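Local coordinates for protein uridylate-specific endoribonuclease nsp11 (PDB 5EYI) that probably cleaves viral RNA at uridylates, trimming the 5'-polyuridines left by replication and so shielding the virus from host sensors of double-stranded RNA, at residues S6-V11 and R109-C114; V39-T42 and K47-D50; T140-C145 and S150-R155; K199-M204 and V210-W215. The protein carries 1 engineered substitution. One frame throughout, in Å; residues are numbered along the deposited sequence.

Contact 1 (S6-V11 and R109-C114)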
loop_
_atom_site.group_PDB
_atom_site.type_symbol
_atom_site.label_atom_id
_atom_site.label_comp_id
_atom_site.label_asym_id
_atom_site.label_seq_id
_atom_site.Cartn_x
_atom_site.Cartn_y
_atom_site.Cartn_z
ATOM N N SER A 6 21.768 -14.102 19.928
ATOM C CA SER A 6 20.373 -14.391 20.227
ATOM C C SER A 6 19.513 -13.265 19.674
ATOM O O SER A 6 20.025 -12.168 19.424
ATOM C CB SER A 6 20.170 -14.536 21.737
ATOM O OG SER A 6 20.888 -13.554 22.455
ATOM N N PRO A 7 18.210 -13.538 19.466
ATOM C CA PRO A 7 17.353 -12.527 18.878
ATOM C C PRO A 7 17.101 -11.351 19.785
ATOM O O PRO A 7 17.167 -11.470 21.027
ATOM C CB PRO A 7 16.035 -13.274 18.621
ATOM C CG PRO A 7 16.059 -14.419 19.563
ATOM C CD PRO A 7 17.499 -14.819 19.638
ATOM N N LEU A 8 16.807 -10.221 19.148
ATOM C CA LEU A 8 16.211 -9.081 19.845
ATOM C C LEU A 8 14.869 -9.555 20.424
ATOM O O LEU A 8 14.218 -10.408 19.819
ATOM C CB LEU A 8 15.999 -7.909 18.883
ATOM C CG LEU A 8 17.273 -7.324 18.240
ATOM C CD1 LEU A 8 16.908 -6.357 17.131
ATOM C CD2 LEU A 8 18.139 -6.641 19.274
ATOM N N PRO A 9 14.458 -9.029 21.598
ATOM C CA PRO A 9 13.246 -9.598 22.227
ATOM C C PRO A 9 12.014 -9.703 21.323
ATOM O O PRO A 9 11.350 -10.737 21.306
ATOM C CB PRO A 9 13.000 -8.667 23.415
ATOM C CG PRO A 9 14.367 -8.189 23.791
ATOM C CD PRO A 9 15.159 -8.105 22.511
ATOM N N LYS A 10 11.758 -8.653 20.551
ATOM C CA LYS A 10 10.601 -8.593 19.655
ATOM C C LYS A 10 10.477 -9.741 18.648
ATOM O O LYS A 10 9.360 -10.140 18.329
ATOM C CB LYS A 10 10.563 -7.258 18.917
ATOM C CG LYS A 10 11.747 -6.986 17.996
ATOM C CD LYS A 10 11.836 -5.513 17.668
ATOM C CE LYS A 10 13.098 -5.217 16.886
ATOM N NZ LYS A 10 13.225 -3.759 16.630
ATOM N N VAL A 11 11.605 -10.259 18.150
ATOM C CA VAL A 11 11.600 -11.374 17.196
ATOM C C VAL A 11 10.972 -12.607 17.844
ATOM O O VAL A 11 10.075 -13.236 17.263
ATOM C CB VAL A 11 13.027 -11.710 16.685
ATOM C CG1 VAL A 11 13.099 -13.092 16.058
ATOM C CG2 VAL A 11 13.491 -10.669 15.677
ATOM N N ARG A 109 19.189 -1.200 15.239
ATOM C CA ARG A 109 19.522 0.229 15.328
ATOM C C ARG A 109 18.656 0.980 16.330
ATOM O O ARG A 109 19.152 1.867 17.050
ATOM C CB ARG A 109 19.430 0.896 13.960
ATOM C CG ARG A 109 20.685 0.680 13.148
ATOM C CD ARG A 109 20.588 1.337 11.800
ATOM N NE ARG A 109 19.728 0.602 10.889
ATOM C CZ ARG A 109 19.579 0.895 9.600
ATOM N NH1 ARG A 109 20.261 1.910 9.063
ATOM N NH2 ARG A 109 18.763 0.164 8.846
ATOM N N ILE A 110 17.373 0.636 16.369
ATOM C CA ILE A 110 16.474 1.215 17.370
ATOM C C ILE A 110 16.968 0.907 18.801
ATOM O O ILE A 110 17.057 1.805 19.626
ATOM C CB ILE A 110 15.010 0.768 17.145
ATOM C CG1 ILE A 110 14.440 1.476 15.911
ATOM C CG2 ILE A 110 14.133 1.085 18.352
ATOM C CD1 ILE A 110 13.246 0.776 15.300
ATOM N N GLU A 111 17.340 -0.342 19.068
ATOM C CA GLU A 111 17.690 -0.751 20.431
ATOM C C GLU A 111 18.972 -0.077 20.914
ATOM O O GLU A 111 19.042 0.316 22.073
ATOM C CB GLU A 111 17.784 -2.272 20.576
ATOM C CG GLU A 111 16.433 -2.991 20.604
ATOM C CD GLU A 111 15.788 -3.133 19.229
ATOM O OE1 GLU A 111 16.401 -2.726 18.211
ATOM O OE2 GLU A 111 14.653 -3.647 19.169
ATOM N N VAL A 112 19.966 0.080 20.040
ATOM C CA VAL A 112 21.204 0.794 20.420
ATOM C C VAL A 112 21.163 2.292 20.154
ATOM O O VAL A 112 22.095 2.983 20.530
ATOM C CB VAL A 112 22.482 0.188 19.788
ATOM C CG1 VAL A 112 22.543 -1.299 20.063
ATOM C CG2 VAL A 112 22.580 0.452 18.298
ATOM N N ASP A 113 20.094 2.779 19.521
ATOM C CA ASP A 113 19.931 4.183 19.131
ATOM C C ASP A 113 20.979 4.657 18.120
ATOM O O ASP A 113 21.429 5.805 18.163
ATOM C CB ASP A 113 19.894 5.110 20.364
ATOM C CG ASP A 113 19.213 6.443 20.079
ATOM O OD1 ASP A 113 18.297 6.502 19.236
ATOM O OD2 ASP A 113 19.599 7.440 20.705
ATOM N N CYS A 114 21.357 3.771 17.204
ATOM C CA CYS A 114 22.204 4.156 16.090
ATOM C C CYS A 114 21.315 4.587 14.936
ATOM O O CYS A 114 20.541 3.782 14.422
ATOM C CB CYS A 114 23.087 3.004 15.644
ATOM S SG CYS A 114 24.135 3.456 14.242
HETATM O O HOH W 1 15.708 -3.164 15.791
HETATM O O HOH W 2 13.371 -5.751 20.768
#
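Lys-10 reaches out from the first turn of helix 9-14 to meet Glu-111, which comes the other way from helix 109-112. Start at its CB: the next carbon, CG, is wedged between the backbone N and the carbonyl carbon (chi1 63°), and from there the chain runs out fully extended, aiming the ammonium at the carboxylate. CD is the first atom to feel the glutamate, 3.7 Å from Glu-111 OE2. CE comes closer, at 3.2 Å from that same oxygen. Lys-10 NZ then closes a salt bridge at 2.9 Å with Glu-111 OE2, which accepts through its syn lone pair, on the side of the other oxygen. It does not share itself evenly, since Glu-111 OE1 stays 3.7 Å from Lys-10 NZ. A water makes up for this: it accepts from Lys-10 NZ at 2.7 Å and donates to Glu-111 OE1 at 2.6 Å. NZ also bonds Glu-160 O, so three partners grip the ammonium: Glu-111, the water and Glu-160 O. A second water donates to Glu-111 OE2 and receives only a weak bond from Lys-10 N. Leu-8, the N-cap of helix 9-14, sets a methyl beside the carboxylate: its CD1 lies 3.8 Å from Glu-111 OE1, and both Leu-8 and Glu-111 pack on Val-77. Helix 109-112 closes just beyond Glu-111 in a Schellman motif, with Asp-113 as the C-prime residue at positive phi. What results is a buried, water-bridged lysine-glutamate salt bridge joining a helix of the N-terminal domain to one in the NendoU part of the chain.

Contact 2 (V39-T42 and K47-D50)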
loop_
_atom_site.group_PDB
_atom_site.type_symbol
_atom_site.label_atom_id
_atom_site.label_comp_id
_atom_site.label_asym_id
_atom_site.label_seq_id
_atom_site.Cartn_x
_atom_site.Cartn_y
_atom_site.Cartn_z
ATOM N N VAL A 39 9.746 -21.720 25.433
ATOM C CA VAL A 39 10.964 -21.050 25.888
ATOM C C VAL A 39 11.879 -20.696 24.715
ATOM O O VAL A 39 12.069 -21.487 23.808
ATOM C CB VAL A 39 11.726 -21.874 26.954
ATOM C CG1 VAL A 39 11.009 -21.800 28.297
ATOM C CG2 VAL A 39 11.913 -23.322 26.514
ATOM N N VAL A 40 12.413 -19.480 24.746
ATOM C CA VAL A 40 13.442 -19.051 23.818
ATOM C C VAL A 40 14.757 -19.258 24.553
ATOM O O VAL A 40 14.876 -18.924 25.735
ATOM C CB VAL A 40 13.254 -17.596 23.317
ATOM C CG1 VAL A 40 13.151 -16.584 24.458
ATOM C CG2 VAL A 40 14.383 -17.212 22.361
ATOM N N THR A 41 15.728 -19.837 23.862
ATOM C CA THR A 41 16.910 -20.377 24.514
ATOM C C THR A 41 18.028 -20.601 23.502
ATOM O O THR A 41 17.775 -20.631 22.294
ATOM C CB THR A 41 16.571 -21.717 25.213
ATOM O OG1 THR A 41 17.705 -22.192 25.948
ATOM C CG2 THR A 41 16.118 -22.785 24.198
ATOM N N THR A 42 19.260 -20.745 23.998
ATOM C CA THR A 42 20.371 -21.223 23.163
ATOM C C THR A 42 20.702 -22.691 23.434
ATOM O O THR A 42 21.623 -23.230 22.819
ATOM C CB THR A 42 21.642 -20.359 23.299
ATOM O OG1 THR A 42 22.142 -20.431 24.633
ATOM C CG2 THR A 42 21.344 -18.925 22.960
ATOM N N LYS A 47 14.028 -31.908 26.628
ATOM C CA LYS A 47 13.064 -31.838 27.726
ATOM C C LYS A 47 12.098 -30.643 27.622
ATOM O O LYS A 47 11.103 -30.612 28.341
ATOM C CB LYS A 47 13.776 -31.813 29.084
ATOM C CG LYS A 47 14.576 -33.074 29.364
ATOM C CD LYS A 47 15.161 -33.098 30.767
ATOM C CE LYS A 47 16.316 -32.124 30.927
ATOM N NZ LYS A 47 17.280 -32.603 31.958
ATOM N N TRP A 48 12.396 -29.667 26.759
ATOM C CA TRP A 48 11.531 -28.502 26.541
ATOM C C TRP A 48 10.877 -28.600 25.163
ATOM O O TRP A 48 11.415 -28.081 24.189
ATOM C CB TRP A 48 12.346 -27.205 26.672
ATOM C CG TRP A 48 13.215 -27.160 27.901
ATOM C CD1 TRP A 48 13.010 -27.815 29.091
ATOM C CD2 TRP A 48 14.423 -26.415 28.061
ATOM N NE1 TRP A 48 14.026 -27.535 29.966
ATOM C CE2 TRP A 48 14.909 -26.679 29.363
ATOM C CE3 TRP A 48 15.153 -25.555 27.227
ATOM C CZ2 TRP A 48 16.081 -26.103 29.854
ATOM C CZ3 TRP A 48 16.328 -24.986 27.720
ATOM C CH2 TRP A 48 16.778 -25.265 29.019
ATOM N N PRO A 49 9.701 -29.258 25.076
ATOM C CA PRO A 49 9.145 -29.578 23.756
ATOM C C PRO A 49 8.693 -28.390 22.923
ATOM O O PRO A 49 8.660 -28.498 21.704
ATOM C CB PRO A 49 7.958 -30.497 24.080
ATOM C CG PRO A 49 7.570 -30.138 25.468
ATOM C CD PRO A 49 8.834 -29.742 26.168
ATOM N N ASP A 50 8.322 -27.286 23.561
ATOM C CA ASP A 50 8.007 -26.053 22.842
ATOM C C ASP A 50 9.145 -25.092 23.121
ATOM O O ASP A 50 9.273 -24.562 24.222
ATOM C CB ASP A 50 6.653 -25.510 23.283
ATOM C CG ASP A 50 5.552 -26.543 23.123
ATOM O OD1 ASP A 50 5.170 -26.828 21.973
ATOM O OD2 ASP A 50 5.093 -27.104 24.141
#
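Trp-48 lays its six-membered ring alongside strand 39-41, crossing the side chains of Val-39 and Thr-41 at roughly right angles. Near the base of the indole, Val-39 CG2 packs 3.9 Å from Trp-48 CB and meets the ring obliquely. That methyl sits between the backbone N and the carbonyl carbon of its own residue, which turns it to this side. At the far end Thr-41 takes the ring edge: with chi1 at -175°, the hydroxyl points away from the backbone N of Thr-41 and up to the indole, OG1 lying near the ring plane and 3.6 Å from Trp-48 CZ3. The hydroxyl gets no bond from the tryptophan there; it is bonded to Asp-22 OD1 and to Gln-43 N. The two backbones are tied by one hydrogen bond, Val-39 N to Asp-50 O at 3.1 Å. Asp-50 itself turns its carboxylate the other way, to Lys-94 N. Pro-21, Ala-34 and Gln-43 also touch the Trp-48 side chain. The loop leads directly from strand 39-41 into strand 51-55, its parallel neighbour in the mixed sheet, and strand 51-55 in turn pairs antiparallel with strand 85-93.

Contact 3 (T140-C145 and S150-R155). With SO4 (sulfate ion), chain C.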
loop_
_atom_site.group_PDB
_atom_site.type_symbol
_atom_site.label_atom_id
_atom_site.label_comp_id
_atom_site.label_asym_id
_atom_site.label_seq_id
_atom_site.Cartn_x
_atom_site.Cartn_y
_atom_site.Cartn_z
ATOM N N THR A 140 2.602 23.214 7.714
ATOM C CA THR A 140 2.663 22.712 9.094
ATOM C C THR A 140 2.676 21.172 9.183
ATOM O O THR A 140 2.481 20.604 10.264
ATOM C CB THR A 140 1.482 23.248 9.941
ATOM O OG1 THR A 140 0.237 22.826 9.374
ATOM C CG2 THR A 140 1.530 24.768 10.027
ATOM N N THR A 141 2.928 20.495 8.066
ATOM C CA THR A 141 2.862 19.046 8.045
ATOM C C THR A 141 4.214 18.460 7.670
ATOM O O THR A 141 4.812 18.853 6.668
ATOM C CB THR A 141 1.769 18.576 7.086
ATOM O OG1 THR A 141 0.518 19.101 7.546
ATOM C CG2 THR A 141 1.686 17.039 7.044
ATOM N N VAL A 142 4.701 17.537 8.500
ATOM C CA VAL A 142 5.884 16.759 8.133
ATOM C C VAL A 142 5.374 15.453 7.542
ATOM O O VAL A 142 4.461 14.823 8.086
ATOM C CB VAL A 142 6.956 16.578 9.254
ATOM C CG1 VAL A 142 6.382 16.661 10.648
ATOM C CG2 VAL A 142 7.751 15.282 9.083
ATOM N N GLY A 143 5.952 15.089 6.401
ATOM C CA GLY A 143 5.637 13.851 5.707
ATOM C C GLY A 143 6.845 12.935 5.700
ATOM O O GLY A 143 7.988 13.394 5.748
ATOM N N GLY A 144 6.570 11.639 5.691
ATOM C CA GLY A 144 7.548 10.627 5.332
ATOM C C GLY A 144 8.802 10.437 6.179
ATOM O O GLY A 144 9.914 10.381 5.659
ATOM N N CYS A 145 8.633 10.275 7.473
ATOM C CA CYS A 145 9.762 9.995 8.347
ATOM C C CYS A 145 9.633 8.579 8.851
ATOM O O CYS A 145 9.445 8.349 10.042
ATOM C CB CYS A 145 9.755 10.989 9.495
ATOM S SG CYS A 145 9.989 12.649 8.877
ATOM N N SER A 150 15.634 8.729 9.390
ATOM C CA SER A 150 14.876 9.884 8.900
ATOM C C SER A 150 15.105 11.144 9.731
ATOM O O SER A 150 15.630 11.107 10.844
ATOM C CB SER A 150 13.371 9.589 8.855
ATOM O OG SER A 150 13.079 8.476 8.028
ATOM N N ARG A 151 14.691 12.265 9.163
ATOM C CA ARG A 151 14.676 13.533 9.887
ATOM C C ARG A 151 13.501 13.610 10.852
ATOM O O ARG A 151 12.588 12.770 10.820
ATOM C CB ARG A 151 14.587 14.686 8.911
ATOM C CG ARG A 151 15.838 14.871 8.091
ATOM C CD ARG A 151 15.578 15.874 6.987
ATOM N NE ARG A 151 16.771 16.153 6.196
ATOM C CZ ARG A 151 16.766 16.599 4.934
ATOM N NH1 ARG A 151 15.626 16.831 4.285
ATOM N NH2 ARG A 151 17.925 16.803 4.305
ATOM N N TYR A 152 13.564 14.620 11.720
ATOM C CA TYR A 152 12.451 15.038 12.577
ATOM C C TYR A 152 12.043 14.017 13.668
ATOM O O TYR A 152 10.967 14.140 14.266
ATOM C CB TYR A 152 11.255 15.443 11.695
ATOM C CG TYR A 152 11.653 16.360 10.549
ATOM C CD1 TYR A 152 12.412 17.507 10.781
ATOM C CD2 TYR A 152 11.296 16.068 9.229
ATOM C CE1 TYR A 152 12.792 18.342 9.742
ATOM C CE2 TYR A 152 11.678 16.896 8.179
ATOM C CZ TYR A 152 12.429 18.027 8.444
ATOM O OH TYR A 152 12.820 18.855 7.424
ATOM N N LEU A 153 12.905 13.045 13.955
ATOM C CA LEU A 153 12.565 11.986 14.897
ATOM C C LEU A 153 12.812 12.431 16.334
ATOM O O LEU A 153 13.685 13.263 16.584
ATOM C CB LEU A 153 13.385 10.732 14.634
ATOM C CG LEU A 153 13.241 10.092 13.258
ATOM C CD1 LEU A 153 14.044 8.805 13.270
ATOM C CD2 LEU A 153 11.782 9.850 12.886
ATOM N N PRO A 154 12.042 11.875 17.288
ATOM C CA PRO A 154 12.271 12.179 18.705
ATOM C C PRO A 154 13.444 11.384 19.259
ATOM O O PRO A 154 13.935 10.465 18.608
ATOM C CB PRO A 154 10.978 11.725 19.358
ATOM C CG PRO A 154 10.530 10.573 18.515
ATOM C CD PRO A 154 10.955 10.895 17.106
ATOM N N ARG A 155 13.870 11.715 20.469
ATOM C CA ARG A 155 14.981 11.012 21.110
ATOM C C ARG A 155 14.653 9.573 21.544
ATOM O O ARG A 155 15.528 8.720 21.497
ATOM C CB ARG A 155 15.531 11.832 22.283
ATOM C CG ARG A 155 16.389 13.006 21.829
ATOM C CD ARG A 155 16.687 13.958 22.970
ATOM N NE ARG A 155 17.493 13.337 24.031
ATOM C CZ ARG A 155 18.824 13.396 24.152
ATOM N NH1 ARG A 155 19.581 14.048 23.275
ATOM N NH2 ARG A 155 19.411 12.784 25.175
HETATM S S SO4 C . 20.030 16.066 7.271
HETATM O O1 SO4 C . 21.288 15.756 7.975
HETATM O O2 SO4 C . 19.867 17.528 7.101
HETATM O O3 SO4 C . 18.953 15.511 8.121
HETATM O O4 SO4 C . 19.933 15.496 5.902
#
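Strand 141-143 leaves its hairpin partner 136-138 through Gly-144, at positive phi, and the chain then returns so that the CA atoms of Cys-145 and Ser-150 lie 5.1 Å apart. This is a loop of the NendoU domain, and it carries His-146, a predicted active-site residue, with the predicted His-131 close to Gly-144. Cys-145 is the hub of the packing. Its SG lies at the edge of the Tyr-152 ring, near the ring plane and 3.7 Å from Tyr-152 CD2, a sulfur-aromatic contact. Val-142 slides past the tyrosine in the opposite sense and brings CG2 to within 3.6 Å of the same CD2; it also touches Ala-175, an engineered residue at a predicted active-site position. Leu-153 CD2 closes in on Cys-145 CB at 4.1 Å. Ser-150 sets its CB against the Cys-145 backbone, while its OG is bonded to Phe-133 O. Over one face of the Tyr-152 ring, Arg-151 CB sits 3.5 Å above the centre. The extended Arg-151 chain (chi2 170°, chi3 177°) carries the guanidinium edge-on to a sulfate, probably from the crystallisation liquor, with Arg-151 NE bonded to sulfate O3 at 3.0 Å and Arg-151 NH2 to sulfate O4 at 2.9 Å.

Contact 4 (K199-M204 and V210-W215)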
loop_
_atom_site.group_PDB
_atom_site.type_symbol
_atom_site.label_atom_id
_atom_site.label_comp_id
_atom_site.label_asym_id
_atom_site.label_seq_id
_atom_site.Cartn_x
_atom_site.Cartn_y
_atom_site.Cartn_z
ATOM N N LYS A 199 0.236 0.355 -4.052
ATOM C CA LYS A 199 0.154 -1.081 -3.813
ATOM C C LYS A 199 0.350 -1.439 -2.339
ATOM O O LYS A 199 1.130 -0.802 -1.630
ATOM C CB LYS A 199 1.184 -1.819 -4.664
ATOM C CG LYS A 199 0.997 -3.327 -4.642
ATOM C CD LYS A 199 1.734 -4.007 -5.774
ATOM C CE LYS A 199 1.492 -5.509 -5.744
ATOM N NZ LYS A 199 2.163 -6.194 -6.889
ATOM N N CYS A 200 -0.362 -2.476 -1.909
ATOM C CA CYS A 200 -0.290 -2.997 -0.550
ATOM C C CYS A 200 0.361 -4.379 -0.600
ATOM O O CYS A 200 -0.246 -5.323 -1.102
ATOM C CB CYS A 200 -1.690 -3.090 0.047
ATOM S SG CYS A 200 -1.795 -3.989 1.621
ATOM N N TRP A 201 1.595 -4.486 -0.115
ATOM C CA TRP A 201 2.287 -5.772 -0.040
ATOM C C TRP A 201 2.066 -6.416 1.330
ATOM O O TRP A 201 2.075 -5.719 2.344
ATOM C CB TRP A 201 3.784 -5.583 -0.241
ATOM C CG TRP A 201 4.210 -4.997 -1.546
ATOM C CD1 TRP A 201 4.537 -3.692 -1.798
ATOM C CD2 TRP A 201 4.410 -5.702 -2.773
ATOM N NE1 TRP A 201 4.919 -3.539 -3.114
ATOM C CE2 TRP A 201 4.858 -4.757 -3.734
ATOM C CE3 TRP A 201 4.256 -7.044 -3.157
ATOM C CZ2 TRP A 201 5.144 -5.110 -5.058
ATOM C CZ3 TRP A 201 4.541 -7.397 -4.471
ATOM C CH2 TRP A 201 4.981 -6.433 -5.407
ATOM N N LYS A 202 1.881 -7.732 1.369
ATOM C CA LYS A 202 1.870 -8.475 2.641
ATOM C C LYS A 202 3.214 -9.163 2.835
ATOM O O LYS A 202 3.712 -9.818 1.926
ATOM C CB LYS A 202 0.747 -9.515 2.682
ATOM C CG LYS A 202 -0.622 -8.948 3.017
ATOM C CD LYS A 202 -1.371 -9.816 4.034
ATOM C CE LYS A 202 -1.849 -11.130 3.433
ATOM N NZ LYS A 202 -2.468 -12.018 4.457
ATOM N N MET A 203 3.807 -9.003 4.011
ATOM C CA MET A 203 5.089 -9.644 4.313
ATOM C C MET A 203 5.273 -9.751 5.813
ATOM O O MET A 203 4.394 -9.378 6.591
ATOM C CB MET A 203 6.257 -8.884 3.646
ATOM C CG MET A 203 6.408 -7.432 4.074
ATOM S SD MET A 203 7.547 -6.493 3.026
ATOM C CE MET A 203 9.090 -7.155 3.620
ATOM N N MET A 204 6.403 -10.306 6.216
ATOM C CA MET A 204 6.742 -10.410 7.614
ATOM C C MET A 204 7.972 -9.568 7.924
ATOM O O MET A 204 8.895 -9.462 7.103
ATOM C CB MET A 204 6.944 -11.873 8.007
ATOM C CG MET A 204 5.630 -12.613 8.239
ATOM S SD MET A 204 5.945 -14.270 8.843
ATOM C CE MET A 204 4.546 -14.533 9.928
ATOM N N VAL A 210 2.865 -7.973 8.531
ATOM C CA VAL A 210 2.724 -6.535 8.325
ATOM C C VAL A 210 2.291 -6.298 6.900
ATOM O O VAL A 210 2.309 -7.221 6.080
ATOM C CB VAL A 210 4.049 -5.780 8.594
ATOM C CG1 VAL A 210 4.503 -5.984 10.038
ATOM C CG2 VAL A 210 5.163 -6.204 7.627
ATOM N N ARG A 211 1.933 -5.054 6.612
ATOM C CA ARG A 211 1.669 -4.606 5.260
ATOM C C ARG A 211 2.587 -3.437 4.926
ATOM O O ARG A 211 2.805 -2.565 5.757
ATOM C CB ARG A 211 0.202 -4.199 5.105
ATOM C CG ARG A 211 -0.773 -5.353 5.320
ATOM C CD ARG A 211 -2.231 -4.926 5.203
ATOM N NE ARG A 211 -3.142 -5.966 5.693
ATOM C CZ ARG A 211 -3.467 -6.186 6.971
ATOM N NH1 ARG A 211 -2.969 -5.443 7.960
ATOM N NH2 ARG A 211 -4.310 -7.175 7.270
ATOM N N LEU A 212 3.140 -3.437 3.720
ATOM C CA LEU A 212 3.963 -2.334 3.235
ATOM C C LEU A 212 3.139 -1.629 2.196
ATOM O O LEU A 212 2.774 -2.218 1.185
ATOM C CB LEU A 212 5.276 -2.836 2.624
ATOM C CG LEU A 212 6.240 -1.782 2.059
ATOM C CD1 LEU A 212 6.714 -0.799 3.125
ATOM C CD2 LEU A 212 7.422 -2.462 1.394
ATOM N N MET A 213 2.830 -0.371 2.457
ATOM C CA MET A 213 2.079 0.442 1.520
ATOM C C MET A 213 3.078 1.237 0.726
ATOM O O MET A 213 3.929 1.892 1.319
ATOM C CB MET A 213 1.139 1.382 2.268
ATOM C CG MET A 213 0.311 0.691 3.342
ATOM S SD MET A 213 -0.409 -0.877 2.823
ATOM C CE MET A 213 -1.701 -0.990 4.050
ATOM N N VAL A 214 2.987 1.153 -0.604
ATOM C CA VAL A 214 3.847 1.916 -1.500
ATOM C C VAL A 214 3.000 2.758 -2.457
ATOM O O VAL A 214 2.098 2.238 -3.107
ATOM C CB VAL A 214 4.769 0.988 -2.318
ATOM C CG1 VAL A 214 5.628 1.796 -3.296
ATOM C CG2 VAL A 214 5.636 0.155 -1.377
ATOM N N TRP A 215 3.304 4.053 -2.523
ATOM C CA TRP A 215 2.819 4.924 -3.578
ATOM C C TRP A 215 3.970 5.243 -4.527
ATOM O O TRP A 215 4.959 5.880 -4.129
ATOM C CB TRP A 215 2.246 6.209 -3.006
ATOM C CG TRP A 215 0.868 6.045 -2.502
ATOM C CD1 TRP A 215 -0.277 6.351 -3.162
ATOM C CD2 TRP A 215 0.475 5.528 -1.227
ATOM N NE1 TRP A 215 -1.367 6.071 -2.378
ATOM C CE2 TRP A 215 -0.936 5.562 -1.184
ATOM C CE3 TRP A 215 1.177 5.050 -0.113
ATOM C CZ2 TRP A 215 -1.663 5.132 -0.073
ATOM C CZ3 TRP A 215 0.457 4.618 0.987
ATOM C CH2 TRP A 215 -0.953 4.663 1.000
#
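Val-210 N gives Met-203 O a nearly straight hydrogen bond of 2.8 Å, the same length as the bond from Lys-199 N to Val-214 O at the other end. Between them Trp-201 and Leu-212 exchange two bonds, and all three hydrogen-bonded pairs are closed in both directions. The two non-hydrogen-bonded pairs, Cys-200 with Met-213 and Lys-202 with Arg-211, put their side chains on the face away from Lys-199, Trp-201 and Met-203. There Cys-200 SG meets Met-213 SD at 3.6 Å and Arg-211 CD at 3.7 Å; chi1 of 170° swings SG away from the backbone N and over toward these two. Lys-202 and Arg-211 lie side by side through their CG atoms, but their charged ends stay apart. On the Trp-201 face, the indole offers its edge to the second strand: CD1 lies 4.0 Å from Val-214 CG2, with Leu-212 O also near the ring plane. One face of this indole is covered by Lys-199 CE, 3.6 Å above it and off toward the rim, and Tyr-191 of the same chain meets it edge-to-face. Farther along, Met-203 CG packs on Val-210 CG2 at 4.0 Å. At the end of the second strand, Trp-215 is hydrogen-bonded to Tyr-191 of the second subunit and meets Trp-201 of that subunit. With its strand axes at 152°, this is an antiparallel beta hairpin of the NendoU domain, extended by strand 219-223 and placed at the dimer interface.

Along the chain, contact 2 falls within the span bridged by contact 1; contacts 3 and 4 follow in turn. Contact 2 belongs to the mixed sheet of the N-terminal domain, whereas contacts 3 and 4 both lie in the NendoU region, their centres about 21 Å apart, contact 3 at strand 141-143 and the loop after it, contact 4 in the sheet of 198-205, 208-215 and 219-223. Contact 1 ties the two regions together, near the middle of the chain: Pro-7 packs on Val-40 of contact 2, and Asp-113 touches Arg-155 of contact 3. Contacts 2 and 3 are on opposite sides of the chain's centre, 41 Å between centres. The predicted active-site histidines lie beside contact 3, while contact 4 reaches the second subunit.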